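Local coordinates for hypothetical protein (PDB 4QE0) that is of unknown function, a bacterial protein of the DUF5043 family built on an antiparallel beta sheet flanked by helices, at residues A[34-37]-A[38-41]. Sequence-based numbering, arbitrary orientation.
Sequences DVDD and GSQF
The carboxylate of D36 meets S39 in two different ways. S39 OG gives its hydrogen to the anti lone pair of D36 OD2 (2.6 Å), whereas S39 N approaches the same OD2 from above the carboxylate plane, 3.1 Å away. At the other carboxylate oxygen, OD1, a water donates and also accepts from G38 N, so the aspartate is tied to the turn through both oxygens. The second flat group, the carboxamide of Q40, works at its edge: NE2 points almost straight at D37 O (2.8 Å, 172° at the hydrogen), with that oxygen lying nearly in the amide plane. A second water links NE2 to D37 OD1, while Q40 OE1 is bonded to T127 OG1. The Q40 chain, bent at chi2 (-69°), folds its amide back over the turn to reach D37.

These side chains brace the tight connection between strands 29-36 and 41-45, a worked example of a beta hairpin whose loop is held by its own polar groups. At its base, D36 N donates to F41 O (3.0 Å), and V35 CA adds a CH...O contact to that carbonyl. S39 OG, at chi1 64°, sits between its own backbone N and carbonyl carbon, from where it also accepts from F41 N (3.2 Å) in an ST turn. Replacing S39 with an alanine would probably cost D36 OD2 its hydroxyl donor and F41 N its acceptor, leaving the carboxylate freer to turn. With hydroxyl and amide donors converging on OD2 and water at OD1, the D36 carboxylate is probably stabilised as the anion, and these bonds probably help hold the surface turn between the two strands in shape.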
ATOM      1  N   ASP A  34      22.109  -0.030  13.472  1.00 28.91           N
ATOM      2  CA  ASP A  34      23.085   0.819  14.155  1.00 28.32           C
ATOM      3  C   ASP A  34      22.396   1.496  15.328  1.00 30.51           C
ATOM      4  O   ASP A  34      21.360   2.134  15.153  1.00 30.05           O
ATOM      5  CB  ASP A  34      23.637   1.903  13.207  1.00 30.59           C
ATOM      6  CG  ASP A  34      24.553   1.353  12.132  1.00 33.22           C
ATOM      7  OD1 ASP A  34      25.096   0.236  12.291  1.00 36.25           O
ATOM      8  OD2 ASP A  34      24.728   2.064  11.110  1.00 35.19           O
ATOM      9  N   VAL A  35      22.948   1.347  16.528  1.00 29.03           N
ATOM     10  CA  VAL A  35      22.351   1.935  17.733  1.00 27.76           C
ATOM     11  C   VAL A  35      23.343   2.857  18.454  1.00 33.37           C
ATOM     12  O   VAL A  35      24.454   2.453  18.754  1.00 33.30           O
ATOM     13  CB  VAL A  35      21.887   0.850  18.722  1.00 28.50           C
ATOM     14  CG1 VAL A  35      21.214   1.495  19.937  1.00 31.05           C
ATOM     15  CG2 VAL A  35      20.920  -0.105  18.043  1.00 29.67           C
ATOM     16  N   ASP A  36      22.941   4.092  18.707  1.00 31.60           N
ATOM     17  CA  ASP A  36      23.741   5.033  19.509  1.00 33.92           C
ATOM     18  C   ASP A  36      23.460   4.761  20.976  1.00 37.63           C
ATOM     19  O   ASP A  36      22.322   4.855  21.413  1.00 33.22           O
ATOM     20  CB  ASP A  36      23.378   6.470  19.171  1.00 40.47           C
ATOM     21  CG  ASP A  36      24.125   7.490  20.042  1.00 55.32           C
ATOM     22  OD1 ASP A  36      25.369   7.468  20.059  1.00 62.56           O
ATOM     23  OD2 ASP A  36      23.476   8.305  20.721  1.00 59.73           O
ATOM     24  N   ASP A  37      24.495   4.436  21.748  1.00 34.81           N
ATOM     25  CA  ASP A  37      24.266   3.959  23.099  1.00 37.17           C
ATOM     26  C   ASP A  37      23.668   5.013  24.040  1.00 34.65           C
ATOM     27  O   ASP A  37      22.770   4.701  24.819  1.00 37.95           O
ATOM     28  CB  ASP A  37      25.535   3.319  23.668  1.00 47.00           C
ATOM     29  CG  ASP A  37      25.799   1.906  23.085  1.00 50.47           C
ATOM     30  OD1 ASP A  37      24.888   1.287  22.455  1.00 54.82           O
ATOM     31  OD2 ASP A  37      26.924   1.411  23.272  1.00 63.30           O
ATOM     32  N   GLY A  38      24.116   6.256  23.928  1.00 34.33           N
ATOM     33  CA  GLY A  38      23.624   7.335  24.789  1.00 36.62           C
ATOM     34  C   GLY A  38      22.152   7.668  24.572  1.00 37.32           C
ATOM     35  O   GLY A  38      21.359   7.741  25.520  1.00 36.46           O
ATOM     36  N   SER A  39      21.780   7.853  23.315  1.00 32.82           N
ATOM     37  CA  SER A  39      20.407   8.263  22.979  1.00 33.63           C
ATOM     38  C   SER A  39      19.443   7.085  22.772  1.00 28.61           C
ATOM     39  O   SER A  39      18.235   7.286  22.762  1.00 29.68           O
ATOM     40  CB  SER A  39      20.444   9.072  21.694  1.00 31.35           C
ATOM     41  OG  SER A  39      20.883   8.239  20.637  1.00 32.41           O
ATOM     42  N   GLN A  40      19.994   5.890  22.589  1.00 26.83           N
ATOM     43  CA  GLN A  40      19.238   4.693  22.230  1.00 27.40           C
ATOM     44  C   GLN A  40      18.471   4.853  20.889  1.00 26.85           C
ATOM     45  O   GLN A  40      17.438   4.232  20.678  1.00 26.88           O
ATOM     46  CB  GLN A  40      18.325   4.297  23.386  1.00 27.71           C
ATOM     47  CG  GLN A  40      19.123   3.811  24.596  1.00 29.27           C
ATOM     48  CD  GLN A  40      19.782   2.486  24.315  1.00 28.73           C
ATOM     49  OE1 GLN A  40      19.101   1.501  24.065  1.00 34.06           O
ATOM     50  NE2 GLN A  40      21.105   2.448  24.352  1.00 34.27           N
ATOM     51  N   PHE A  41      19.023   5.676  20.004  1.00 27.26           N
ATOM     52  CA  PHE A  41      18.469   5.928  18.674  1.00 27.22           C
ATOM     53  C   PHE A  41      18.958   4.861  17.706  1.00 26.36           C
ATOM     54  O   PHE A  41      20.155   4.549  17.660  1.00 27.59           O
ATOM     55  CB  PHE A  41      18.946   7.301  18.204  1.00 28.29           C
ATOM     56  CG  PHE A  41      18.267   7.821  16.969  1.00 28.51           C
ATOM     57  CD1 PHE A  41      16.900   7.999  16.951  1.00 29.42           C
ATOM     58  CD2 PHE A  41      19.001   8.170  15.851  1.00 33.13           C
ATOM     59  CE1 PHE A  41      16.270   8.515  15.841  1.00 31.71           C
ATOM     60  CE2 PHE A  41      18.367   8.688  14.723  1.00 31.70           C
ATOM     61  CZ  PHE A  41      17.010   8.862  14.733  1.00 28.48           C
TER
HETATM   62  O   HOH W   1      26.488   7.616  22.628  1.00 52.83           O
HETATM   63  O   HOH W   2      22.547   0.040  23.274  1.00 40.09           O